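SsDNA binding protein (Pyrococcus furiosus, PDB 4PSM) binds single-stranded DNA, probably enclosing it in a system of tunnels that runs between the subunits of its oligomer. Local coordinates at residues Glu59-Ile64 and Glu85-Glu90; Ile64-Asn69 and Leu79-Ile84. All blocks are in the same frame, centred on the assembly; numbering follows the deposited sequence.

Contact 1: residues Glu59-Ile64 and Glu85-Glu90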
ATOM      1  N   GLU A  59      12.688 -36.127 -20.073  1.00 53.28           N
ATOM      2  CA  GLU A  59      13.433 -36.559 -18.885  1.00 66.67           C
ATOM      3  C   GLU A  59      14.924 -36.283 -19.042  1.00 36.41           C
ATOM      4  O   GLU A  59      15.659 -36.187 -18.064  1.00 44.90           O
ATOM      5  CB  GLU A  59      13.237 -38.060 -18.616  1.00 40.04           C
ATOM      6  CG  GLU A  59      11.822 -38.462 -18.227  1.00 95.20           C
ATOM      7  CD  GLU A  59      10.833 -38.314 -19.368  1.00127.74           C
ATOM      8  OE1 GLU A  59      11.049 -38.931 -20.434  1.00 80.02           O
ATOM      9  OE2 GLU A  59       9.841 -37.574 -19.199  1.00168.77           O
ATOM     10  N   ASP A  60      15.369 -36.173 -20.284  1.00 32.67           N
ATOM     11  CA  ASP A  60      16.761 -35.869 -20.554  1.00 43.33           C
ATOM     12  C   ASP A  60      17.105 -34.469 -20.075  1.00 53.41           C
ATOM     13  O   ASP A  60      16.228 -33.635 -19.850  1.00 30.14           O
ATOM     14  CB  ASP A  60      17.072 -36.006 -22.049  1.00 33.21           C
ATOM     15  CG  ASP A  60      16.866 -37.425 -22.562  1.00 60.61           C
ATOM     16  OD1 ASP A  60      17.137 -38.390 -21.810  1.00 30.79           O
ATOM     17  OD2 ASP A  60      16.429 -37.574 -23.721  1.00 37.35           O
ATOM     18  N   VAL A  61      18.395 -34.221 -19.927  1.00 31.73           N
ATOM     19  CA  VAL A  61      18.879 -32.919 -19.534  1.00 43.61           C
ATOM     20  C   VAL A  61      19.673 -32.315 -20.679  1.00 38.43           C
ATOM     21  O   VAL A  61      20.457 -32.991 -21.333  1.00 37.67           O
ATOM     22  CB  VAL A  61      19.740 -33.005 -18.264  1.00 34.18           C
ATOM     23  CG1 VAL A  61      20.484 -31.704 -18.031  1.00 41.02           C
ATOM     24  CG2 VAL A  61      18.864 -33.365 -17.066  1.00 22.54           C
ATOM     25  N   VAL A  62      19.450 -31.034 -20.922  1.00 44.58           N
ATOM     26  CA  VAL A  62      20.140 -30.335 -21.986  1.00 30.63           C
ATOM     27  C   VAL A  62      20.873 -29.119 -21.432  1.00 47.40           C
ATOM     28  O   VAL A  62      20.589 -28.654 -20.328  1.00 40.76           O
ATOM     29  CB  VAL A  62      19.148 -29.874 -23.075  1.00 60.27           C
ATOM     30  CG1 VAL A  62      18.322 -31.049 -23.568  1.00 35.60           C
ATOM     31  CG2 VAL A  62      18.233 -28.773 -22.534  1.00 37.45           C
ATOM     32  N   ARG A  63      21.841 -28.633 -22.198  1.00 35.78           N
ATOM     33  CA  ARG A  63      22.408 -27.313 -21.992  1.00 35.34           C
ATOM     34  C   ARG A  63      22.293 -26.575 -23.309  1.00 34.46           C
ATOM     35  O   ARG A  63      22.636 -27.114 -24.356  1.00 39.68           O
ATOM     36  CB  ARG A  63      23.870 -27.386 -21.576  1.00 23.10           C
ATOM     37  CG  ARG A  63      24.102 -28.028 -20.230  1.00 53.76           C
ATOM     38  CD  ARG A  63      25.588 -28.118 -19.943  1.00 67.64           C
ATOM     39  NE  ARG A  63      26.206 -26.799 -19.854  1.00 68.76           N
ATOM     40  CZ  ARG A  63      26.281 -26.091 -18.733  1.00 63.68           C
ATOM     41  NH1 ARG A  63      25.774 -26.573 -17.606  1.00 53.77           N
ATOM     42  NH2 ARG A  63      26.861 -24.900 -18.735  1.00 66.52           N
ATOM     43  N   ILE A  64      21.812 -25.340 -23.254  1.00 34.95           N
ATOM     44  CA  ILE A  64      21.634 -24.547 -24.461  1.00 21.91           C
ATOM     45  C   ILE A  64      22.477 -23.280 -24.421  1.00 37.14           C
ATOM     46  O   ILE A  64      22.496 -22.553 -23.427  1.00 49.41           O
ATOM     47  CB  ILE A  64      20.151 -24.188 -24.687  1.00 48.25           C
ATOM     48  CG1 ILE A  64      19.339 -25.464 -24.918  1.00 35.60           C
ATOM     49  CG2 ILE A  64      20.008 -23.214 -25.857  1.00 39.63           C
ATOM     50  CD1 ILE A  64      17.859 -25.237 -25.068  1.00 52.23           C
ATOM     51  N   GLU A  85      23.810 -29.197 -26.001  1.00 41.74           N
ATOM     52  CA  GLU A  85      24.376 -30.360 -25.340  1.00 37.30           C
ATOM     53  C   GLU A  85      23.253 -31.166 -24.715  1.00 50.54           C
ATOM     54  O   GLU A  85      22.365 -30.616 -24.067  1.00 44.56           O
ATOM     55  CB  GLU A  85      25.374 -29.931 -24.274  1.00 32.53           C
ATOM     56  CG  GLU A  85      26.545 -29.127 -24.821  1.00 64.19           C
ATOM     57  CD  GLU A  85      27.437 -28.580 -23.725  1.00133.75           C
ATOM     58  OE1 GLU A  85      27.109 -28.782 -22.537  1.00157.70           O
ATOM     59  OE2 GLU A  85      28.463 -27.946 -24.048  1.00156.27           O
ATOM     60  N   THR A  86      23.287 -32.475 -24.919  1.00 35.31           N
ATOM     61  CA  THR A  86      22.237 -33.344 -24.404  1.00 47.46           C
ATOM     62  C   THR A  86      22.797 -34.362 -23.416  1.00 26.79           C
ATOM     63  O   THR A  86      23.945 -34.773 -23.519  1.00 52.13           O
ATOM     64  CB  THR A  86      21.496 -34.064 -25.542  1.00 41.34           C
ATOM     65  OG1 THR A  86      20.746 -35.159 -25.005  1.00 79.03           O
ATOM     66  CG2 THR A  86      22.485 -34.591 -26.569  1.00 92.82           C
ATOM     67  N   TYR A  87      21.978 -34.759 -22.453  1.00 54.92           N
ATOM     68  CA  TYR A  87      22.399 -35.724 -21.449  1.00 39.81           C
ATOM     69  C   TYR A  87      21.265 -36.687 -21.154  1.00 67.80           C
ATOM     70  O   TYR A  87      20.300 -36.323 -20.488  1.00 30.63           O
ATOM     71  CB  TYR A  87      22.837 -35.006 -20.178  1.00 29.88           C
ATOM     72  CG  TYR A  87      23.926 -33.996 -20.433  1.00 59.18           C
ATOM     73  CD1 TYR A  87      25.262 -34.349 -20.330  1.00 46.19           C
ATOM     74  CD2 TYR A  87      23.618 -32.692 -20.799  1.00 38.22           C
ATOM     75  CE1 TYR A  87      26.264 -33.428 -20.572  1.00 47.80           C
ATOM     76  CE2 TYR A  87      24.615 -31.765 -21.045  1.00 43.52           C
ATOM     77  CZ  TYR A  87      25.937 -32.144 -20.929  1.00 46.86           C
ATOM     78  OH  TYR A  87      26.938 -31.236 -21.171  1.00 67.74           O
ATOM     79  N   LYS A  88      21.385 -37.911 -21.663  1.00 46.38           N
ATOM     80  CA  LYS A  88      20.324 -38.900 -21.532  1.00 37.46           C
ATOM     81  C   LYS A  88      20.147 -39.319 -20.083  1.00 51.17           C
ATOM     82  O   LYS A  88      21.124 -39.573 -19.381  1.00 47.31           O
ATOM     83  CB  LYS A  88      20.620 -40.114 -22.402  1.00 37.17           C
ATOM     84  CG  LYS A  88      20.976 -39.758 -23.832  1.00 61.73           C
ATOM     85  CD  LYS A  88      19.807 -39.106 -24.553  1.00 40.48           C
ATOM     86  CE  LYS A  88      18.593 -40.024 -24.589  1.00 27.95           C
ATOM     87  NZ  LYS A  88      17.514 -39.532 -25.513  1.00 36.88           N
ATOM     88  N   LYS A  89      18.895 -39.372 -19.639  1.00 45.36           N
ATOM     89  CA  LYS A  89      18.578 -39.763 -18.273  1.00 47.71           C
ATOM     90  C   LYS A  89      19.297 -41.056 -17.874  1.00 46.79           C
ATOM     91  O   LYS A  89      19.885 -41.144 -16.797  1.00 59.69           O
ATOM     92  CB  LYS A  89      17.065 -39.935 -18.109  1.00 27.46           C
ATOM     93  CG  LYS A  89      16.651 -40.432 -16.728  1.00 49.20           C
ATOM     94  CD  LYS A  89      15.201 -40.873 -16.707  1.00 81.09           C
ATOM     95  CE  LYS A  89      14.803 -41.398 -15.339  1.00 96.30           C
ATOM     96  NZ  LYS A  89      13.370 -41.809 -15.291  1.00110.56           N
ATOM     97  N   GLU A  90      19.247 -42.053 -18.754  1.00 44.33           N
ATOM     98  CA  GLU A  90      19.813 -43.372 -18.466  1.00 68.99           C
ATOM     99  C   GLU A  90      21.334 -43.349 -18.306  1.00 36.10           C
ATOM    100  O   GLU A  90      21.910 -44.217 -17.654  1.00 46.66           O
ATOM    101  CB  GLU A  90      19.401 -44.379 -19.543  1.00 74.48           C
ATOM    102  CG  GLU A  90      18.731 -45.627 -19.001  1.00 94.29           C
ATOM    103  CD  GLU A  90      17.467 -45.979 -19.760  1.00139.32           C
ATOM    104  OE1 GLU A  90      16.799 -45.054 -20.266  1.00160.41           O
ATOM    105  OE2 GLU A  90      17.144 -47.183 -19.853  1.00136.72           O
TER

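Contact 2: residues Ile64-Asn69 and Leu79-Ile84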
ATOM      1  N   ILE A  64      21.812 -25.340 -23.254  1.00 34.95           N
ATOM      2  CA  ILE A  64      21.634 -24.547 -24.461  1.00 21.91           C
ATOM      3  C   ILE A  64      22.477 -23.280 -24.421  1.00 37.14           C
ATOM      4  O   ILE A  64      22.496 -22.553 -23.427  1.00 49.41           O
ATOM      5  CB  ILE A  64      20.151 -24.188 -24.687  1.00 48.25           C
ATOM      6  CG1 ILE A  64      19.339 -25.464 -24.918  1.00 35.60           C
ATOM      7  CG2 ILE A  64      20.008 -23.214 -25.857  1.00 39.63           C
ATOM      8  CD1 ILE A  64      17.859 -25.237 -25.068  1.00 52.23           C
ATOM      9  N   SER A  65      23.181 -23.035 -25.513  1.00 28.40           N
ATOM     10  CA  SER A  65      23.988 -21.841 -25.663  1.00 47.37           C
ATOM     11  C   SER A  65      23.677 -21.220 -27.016  1.00 47.55           C
ATOM     12  O   SER A  65      23.419 -21.915 -27.996  1.00 40.98           O
ATOM     13  CB  SER A  65      25.475 -22.180 -25.573  1.00 51.87           C
ATOM     14  OG  SER A  65      25.748 -22.984 -24.440  1.00 81.05           O
ATOM     15  N   VAL A  66      23.692 -19.902 -27.072  1.00 40.41           N
ATOM     16  CA  VAL A  66      23.457 -19.223 -28.330  1.00 52.81           C
ATOM     17  C   VAL A  66      23.853 -17.766 -28.206  1.00 38.76           C
ATOM     18  O   VAL A  66      23.477 -17.084 -27.252  1.00 49.09           O
ATOM     19  CB  VAL A  66      21.987 -19.345 -28.785  1.00 51.78           C
ATOM     20  CG1 VAL A  66      21.066 -18.627 -27.815  1.00 43.26           C
ATOM     21  CG2 VAL A  66      21.821 -18.801 -30.200  1.00 59.03           C
ATOM     22  N   ASP A  67      24.644 -17.307 -29.164  1.00 54.64           N
ATOM     23  CA  ASP A  67      25.000 -15.905 -29.242  1.00 62.84           C
ATOM     24  C   ASP A  67      23.898 -15.168 -29.977  1.00 54.75           C
ATOM     25  O   ASP A  67      23.195 -15.741 -30.820  1.00 33.26           O
ATOM     26  CB  ASP A  67      26.342 -15.718 -29.949  1.00 80.70           C
ATOM     27  CG  ASP A  67      27.515 -16.124 -29.080  1.00133.08           C
ATOM     28  OD1 ASP A  67      28.087 -15.244 -28.404  1.00178.77           O
ATOM     29  OD2 ASP A  67      27.860 -17.323 -29.069  1.00110.50           O
ATOM     30  N   PHE A  68      23.734 -13.898 -29.630  1.00 45.06           N
ATOM     31  CA  PHE A  68      22.723 -13.064 -30.250  1.00 54.18           C
ATOM     32  C   PHE A  68      23.184 -11.623 -30.157  1.00 73.08           C
ATOM     33  O   PHE A  68      24.094 -11.296 -29.395  1.00 48.87           O
ATOM     34  CB  PHE A  68      21.379 -13.232 -29.541  1.00 39.59           C
ATOM     35  CG  PHE A  68      21.355 -12.651 -28.153  1.00 79.02           C
ATOM     36  CD1 PHE A  68      20.830 -11.389 -27.924  1.00 58.55           C
ATOM     37  CD2 PHE A  68      21.870 -13.364 -27.080  1.00 63.50           C
ATOM     38  CE1 PHE A  68      20.813 -10.847 -26.648  1.00 58.63           C
ATOM     39  CE2 PHE A  68      21.857 -12.828 -25.803  1.00 74.30           C
ATOM     40  CZ  PHE A  68      21.324 -11.567 -25.588  1.00 64.07           C
ATOM     41  N   ASN A  69      22.561 -10.762 -30.943  1.00 78.80           N
ATOM     42  CA  ASN A  69      22.874  -9.353 -30.877  1.00 72.53           C
ATOM     43  C   ASN A  69      21.612  -8.535 -30.716  1.00 77.88           C
ATOM     44  O   ASN A  69      20.536  -8.933 -31.170  1.00 55.43           O
ATOM     45  CB  ASN A  69      23.641  -8.915 -32.120  1.00 98.00           C
ATOM     46  CG  ASN A  69      25.010  -8.377 -31.788  1.00127.95           C
ATOM     47  OD1 ASN A  69      25.162  -7.205 -31.438  1.00138.80           O
ATOM     48  ND2 ASN A  69      26.021  -9.231 -31.895  1.00120.37           N
ATOM     49  N   LEU A  79      21.776 -18.173 -35.331  1.00 51.08           N
ATOM     50  CA  LEU A  79      21.435 -19.588 -35.293  1.00 51.88           C
ATOM     51  C   LEU A  79      22.652 -20.492 -35.476  1.00 57.24           C
ATOM     52  O   LEU A  79      22.657 -21.644 -35.039  1.00 79.09           O
ATOM     53  CB  LEU A  79      20.380 -19.888 -36.353  1.00 44.83           C
ATOM     54  CG  LEU A  79      18.914 -19.686 -35.946  1.00 71.89           C
ATOM     55  CD1 LEU A  79      18.691 -19.122 -34.540  1.00 71.63           C
ATOM     56  CD2 LEU A  79      17.999 -19.068 -37.014  1.00 80.47           C
ATOM     57  N   ASP A  80      23.684 -19.963 -36.120  1.00 58.23           N
ATOM     58  CA  ASP A  80      24.916 -20.708 -36.327  1.00 71.54           C
ATOM     59  C   ASP A  80      25.565 -21.053 -34.990  1.00 65.29           C
ATOM     60  O   ASP A  80      26.088 -22.149 -34.810  1.00 60.69           O
ATOM     61  CB  ASP A  80      25.888 -19.903 -37.191  1.00113.49           C
ATOM     62  CG  ASP A  80      25.269 -19.456 -38.503  1.00142.70           C
ATOM     63  OD1 ASP A  80      25.413 -20.184 -39.509  1.00111.39           O
ATOM     64  OD2 ASP A  80      24.639 -18.375 -38.525  1.00146.27           O
ATOM     65  N   SER A  81      25.518 -20.110 -34.055  1.00 59.29           N
ATOM     66  CA  SER A  81      26.179 -20.259 -32.757  1.00 39.78           C
ATOM     67  C   SER A  81      25.438 -21.182 -31.782  1.00 48.46           C
ATOM     68  O   SER A  81      25.953 -21.487 -30.708  1.00 37.53           O
ATOM     69  CB  SER A  81      26.370 -18.884 -32.107  1.00 66.70           C
ATOM     70  OG  SER A  81      25.117 -18.267 -31.828  1.00 36.71           O
ATOM     71  N   LEU A  82      24.238 -21.623 -32.150  1.00 47.65           N
ATOM     72  CA  LEU A  82      23.418 -22.431 -31.251  1.00 47.20           C
ATOM     73  C   LEU A  82      24.019 -23.800 -30.977  1.00 64.93           C
ATOM     74  O   LEU A  82      24.296 -24.569 -31.899  1.00 44.19           O
ATOM     75  CB  LEU A  82      22.006 -22.616 -31.797  1.00 34.36           C
ATOM     76  CG  LEU A  82      21.147 -23.518 -30.915  1.00 32.31           C
ATOM     77  CD1 LEU A  82      20.869 -22.842 -29.578  1.00 32.40           C
ATOM     78  CD2 LEU A  82      19.856 -23.911 -31.614  1.00 40.98           C
ATOM     79  N   GLU A  83      24.204 -24.097 -29.698  1.00 77.42           N
ATOM     80  CA  GLU A  83      24.692 -25.395 -29.270  1.00 42.46           C
ATOM     81  C   GLU A  83      23.695 -26.028 -28.311  1.00 47.64           C
ATOM     82  O   GLU A  83      23.217 -25.390 -27.376  1.00 50.73           O
ATOM     83  CB  GLU A  83      26.064 -25.267 -28.607  1.00 62.30           C
ATOM     84  CG  GLU A  83      26.740 -23.921 -28.837  1.00125.17           C
ATOM     85  CD  GLU A  83      28.228 -23.954 -28.548  1.00139.19           C
ATOM     86  OE1 GLU A  83      28.665 -23.308 -27.573  1.00127.49           O
ATOM     87  OE2 GLU A  83      28.963 -24.623 -29.305  1.00138.35           O
ATOM     88  N   ILE A  84      23.364 -27.284 -28.567  1.00 49.77           N
ATOM     89  CA  ILE A  84      22.495 -28.035 -27.683  1.00 45.61           C
ATOM     90  C   ILE A  84      23.222 -29.286 -27.189  1.00 68.53           C
ATOM     91  O   ILE A  84      23.265 -30.301 -27.881  1.00 61.85           O
ATOM     92  CB  ILE A  84      21.192 -28.458 -28.383  1.00 38.86           C
ATOM     93  CG1 ILE A  84      20.490 -27.251 -28.999  1.00 34.72           C
ATOM     94  CG2 ILE A  84      20.274 -29.174 -27.404  1.00 33.17           C
ATOM     95  CD1 ILE A  84      19.210 -27.604 -29.720  1.00 54.93           C
TER

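Contact 1: residues Glu59-Ile64 and Glu85-Glu90
Asp60 OD2 is held by two donors, Lys88 NZ across the contact and the backbone N of Lys57. Lys88 NZ forms a salt bridge with Asp60 OD2 at 2.9 Å, coming from above the carboxylate plane, and Lys89 N gives Asp60 OD1 a nearly straight hydrogen bond (162° at the hydrogen) on its anti side. Together these bonds probably limit the rotation of the carboxylate, and a short acid suits this buried place just before strand 61-71 begins. The Lys88 chain, bent at chi2 and chi3, folds back to bring its amine there. Beyond Asp60 the backbones pair, Val61 N to Tyr87 O at 2.9 Å and Arg63 N to Glu85 O at 2.8 Å. On the face of Arg63, Glu85 and Tyr87, Glu85 OE1 accepts the Tyr87 hydroxyl OH at 2.8 Å and makes a longer salt bridge to Arg63 NE, 3.5 Å away. The two charged side chains run side by side, while the guanidinium stands almost perpendicular to the tyrosine ring. Arg63 NH1 goes on to Glu101 of the second subunit, and Phe9 meets the arginine by a cation-pi contact and Tyr87 edge-to-face. Val61 and Tyr87 reach Leu95 of helix 93-141. The arrangement is the open end of an antiparallel beta hairpin, strands 61-71 and 74-87, just ahead of the long helix predicted to form a coiled coil.

Contact 2: residues Ile64-Asn69 and Leu79-Ile84
Leu82 CD1 fits against strand 61-71 in the tightly packed part of the contact, 3.8 Å from Ile64 CG2 and also beside Val66 CB. With CG anti to the backbone N (chi1 177°), the leucine carries CD1 to Ile64 and Val66 although its CB does not itself point at strand 61-71. A branched aliphatic side chain suits the spot: Ile64 and Val66 are buried, and they continue onto Ile47 and Leu43 of helix 33-53. Beside this apolar patch the backbones are tied by a pair of nearly straight hydrogen bonds, Ser65 N to Glu83 O at 3.0 Å and Glu83 N to Ser65 O at 2.9 Å. The other face is looser and more polar. There Ser65 CB meets the aliphatic CG and the OE1 of Glu83, each at 3.9 Å, and the exposed glutamate suits a side turned to solvent. Past Leu82 the regular pairing is interrupted, to resume where Asp67 and Asn78 join by backbone again, and in the gap a side chain replaces the backbone as acceptor: Ser81 OG takes the N-H of Asp67, 2.9 Å from Asp67 N, with a bent angle of 143° at the hydrogen. Its chi1 of 63° sets OG between the backbone N and the carbonyl carbon, where it also hydrogen-bonds Asn78 O. Asp67 CB also lies 3.4 Å from Ser81 OG. With an alanine here, the Asp67 N-H would probably be left without this acceptor and Asn78 O without its hydroxyl partner, weakening the hold on the irregular turn. The chemistry thus implies a division of labour: aliphatic packing secures the helix-facing side, while one small hydroxyl ties the irregular part of strand 74-87 to Asp67 on the neighbouring strand.

Contacts 1 and 2 are successive lengths of one hairpin, with centres about 17 Å apart. They share Ile64, where strand 61-71 passes from one to the other, while Ile84 and Glu85 are neighbours on the partner strand. Contact 2 lies toward the turn, and contact 1 holds the strand ends. Their surroundings differ: contact 1 meets helix 93-141 and, through Arg63 and Tyr87, the second subunit, whereas no other protein chain of the assembly touches contact 2, whose aliphatic side rests on helix 33-53. A sulfate ion, probably from the crystallisation liquor, lies about 3 Å (nearest atoms) from the Glu59 side chain of contact 1.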